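Local structure of lipoprotein (Actinomyces odontolyticus, 3UP9) at residues N117-R120 against A121-L125. The protein probably binds L-methionine as the membrane-tethered substrate-binding lipoprotein of an uptake system, and holds selenomethionine in its interdomain cleft. Numbering follows the deposited sequence.
Sequences NQSR and ALELL. With MSE (selenomethionine), chain B.
Four successive backbone bonds join N117, Q118, S119 and R120 to A121, L122, E123 and L124, the regular i to i+4 pattern of helix 115-127. The straightest runs from L122 N to Q118 O (2.9 Å, 169° at the hydrogen), while the bond from L124 N to R120 O is longer and more bent.

Among side chains the packing along the helix is light. Q118 and L122 lie side by side and point the same way, with CG of Q118 4.0 Å from CD1 of L122; both rest on I111 of strand 107-112. Beyond CG the Q118 chain stays extended, and its amide is held by the carbonyl of I112, by E155 and by the backbone N of I142. E123 has CG anti to its own carbonyl carbon (chi1 -48°), which brings CG to 3.1 Å from the carbonyl oxygen of S119.

N117 and R120, three residues apart and so on the same side of the helix near its N-terminal end, both meet the ligand. R120, with CG anti to the backbone N (chi1 171°) and its chain extended as far as NE, reaches into the cleft, where NH1 donates to OXT of selenomethionine over 2.9 Å; the carboxylate carbon lies in the guanidinium plane, at its edge, and E193 forms a salt bridge with NE. N117 instead meets the ligand side chain: OD1 is 3.6 Å from its CG and ND2 3.6 Å from its selenium. D114 and N174 hydrogen-bond this amide and fix its rotation. An alanine at N117 is likely to open a gap beside the selenium and leave D114 and N174 each short of a partner.

One helical turn thus presents a positive group to the ligand's carboxylate and an oriented amide to its selenoether, consistent with recognition of both ends of a methionine-like amino acid.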
loop_
_atom_site.group_PDB
_atom_site.type_symbol
_atom_site.label_atom_id
_atom_site.label_comp_id
_atom_site.label_asym_id
_atom_site.label_seq_id
_atom_site.Cartn_x
_atom_site.Cartn_y
_atom_site.Cartn_z
ATOM N N ASN A 117 -6.019 -5.208 -4.459
ATOM C CA ASN A 117 -4.716 -5.777 -4.100
ATOM C C ASN A 117 -4.550 -7.256 -4.472
ATOM O O ASN A 117 -3.430 -7.671 -4.825
ATOM C CB ASN A 117 -4.378 -5.538 -2.610
ATOM C CG ASN A 117 -4.098 -4.087 -2.318
ATOM O OD1 ASN A 117 -3.214 -3.466 -2.928
ATOM N ND2 ASN A 117 -4.886 -3.521 -1.439
ATOM N N GLN A 118 -5.643 -8.032 -4.422
ATOM C CA GLN A 118 -5.645 -9.399 -4.940
ATOM C C GLN A 118 -5.422 -9.367 -6.452
ATOM O O GLN A 118 -4.621 -10.129 -7.040
ATOM C CB GLN A 118 -6.961 -10.124 -4.608
ATOM C CG GLN A 118 -6.951 -11.545 -5.090
ATOM C CD GLN A 118 -8.093 -12.374 -4.614
ATOM O OE1 GLN A 118 -8.808 -12.992 -5.439
ATOM N NE2 GLN A 118 -8.256 -12.461 -3.273
ATOM N N SER A 119 -6.111 -8.454 -7.091
ATOM C CA SER A 119 -5.921 -8.275 -8.518
ATOM C C SER A 119 -4.447 -7.929 -8.856
ATOM O O SER A 119 -3.833 -8.551 -9.741
ATOM C CB SER A 119 -6.893 -7.239 -9.060
ATOM O OG SER A 119 -6.586 -7.102 -10.414
ATOM N N ARG A 120 -3.860 -7.011 -8.087
ATOM C CA ARG A 120 -2.477 -6.622 -8.333
ATOM C C ARG A 120 -1.445 -7.790 -8.097
ATOM O O ARG A 120 -0.493 -7.937 -8.864
ATOM C CB ARG A 120 -2.179 -5.397 -7.487
ATOM C CG ARG A 120 -0.731 -4.971 -7.446
ATOM C CD ARG A 120 -0.618 -3.798 -6.493
ATOM N NE ARG A 120 0.715 -3.213 -6.373
ATOM C CZ ARG A 120 1.051 -2.406 -5.370
ATOM N NH1 ARG A 120 0.154 -2.052 -4.478
ATOM N NH2 ARG A 120 2.242 -1.881 -5.310
ATOM N N ALA A 121 -1.678 -8.595 -7.051
ATOM C CA ALA A 121 -0.882 -9.780 -6.702
ATOM C C ALA A 121 -0.991 -10.858 -7.795
ATOM O O ALA A 121 0.014 -11.473 -8.183
ATOM C CB ALA A 121 -1.341 -10.340 -5.337
ATOM N N LEU A 122 -2.224 -11.082 -8.274
ATOM C CA LEU A 122 -2.494 -11.944 -9.440
ATOM C C LEU A 122 -1.721 -11.514 -10.684
ATOM O O LEU A 122 -1.113 -12.364 -11.322
ATOM C CB LEU A 122 -4.009 -12.131 -9.695
ATOM C CG LEU A 122 -4.666 -13.044 -8.601
ATOM C CD1 LEU A 122 -6.183 -13.051 -8.751
ATOM C CD2 LEU A 122 -4.065 -14.449 -8.585
ATOM N N GLU A 123 -1.668 -10.216 -10.995
ATOM C CA GLU A 123 -0.846 -9.718 -12.136
ATOM C C GLU A 123 0.650 -10.067 -11.945
ATOM O O GLU A 123 1.354 -10.441 -12.890
ATOM C CB GLU A 123 -0.916 -8.190 -12.276
ATOM C CG GLU A 123 -2.283 -7.533 -12.233
ATOM C CD GLU A 123 -3.120 -7.791 -13.446
ATOM O OE1 GLU A 123 -2.614 -8.502 -14.350
ATOM O OE2 GLU A 123 -4.279 -7.278 -13.489
ATOM N N LEU A 124 1.134 -9.860 -10.720
ATOM C CA LEU A 124 2.521 -10.075 -10.407
ATOM C C LEU A 124 2.822 -11.526 -10.677
ATOM O O LEU A 124 3.851 -11.810 -11.281
ATOM C CB LEU A 124 2.846 -9.715 -8.936
ATOM C CG LEU A 124 4.297 -9.956 -8.536
ATOM C CD1 LEU A 124 5.166 -9.055 -9.423
ATOM C CD2 LEU A 124 4.461 -9.668 -7.054
ATOM N N LEU A 125 1.926 -12.436 -10.243
ATOM C CA LEU A 125 2.122 -13.864 -10.477
ATOM C C LEU A 125 2.035 -14.209 -11.985
ATOM O O LEU A 125 2.779 -15.075 -12.436
ATOM C CB LEU A 125 1.201 -14.736 -9.577
ATOM C CG LEU A 125 1.368 -14.574 -8.023
ATOM C CD1 LEU A 125 0.291 -15.288 -7.214
ATOM C CD2 LEU A 125 2.747 -14.994 -7.564
HETATM N N MSE B 300 0.829 0.777 1.062
HETATM C CA MSE B 300 0.164 -0.157 0.128
HETATM C C MSE B 300 0.850 -0.251 -1.214
HETATM O O MSE B 300 1.415 0.766 -1.700
HETATM O OXT MSE B 300 0.812 -1.353 -1.782
HETATM C CB MSE B 300 -1.263 0.269 -0.099
HETATM C CG MSE B 300 -2.101 -0.727 -0.962
HETATM SE SE MSE B 300 -3.885 -0.066 -1.197
HETATM C CE MSE B 300 -4.529 0.201 0.679
#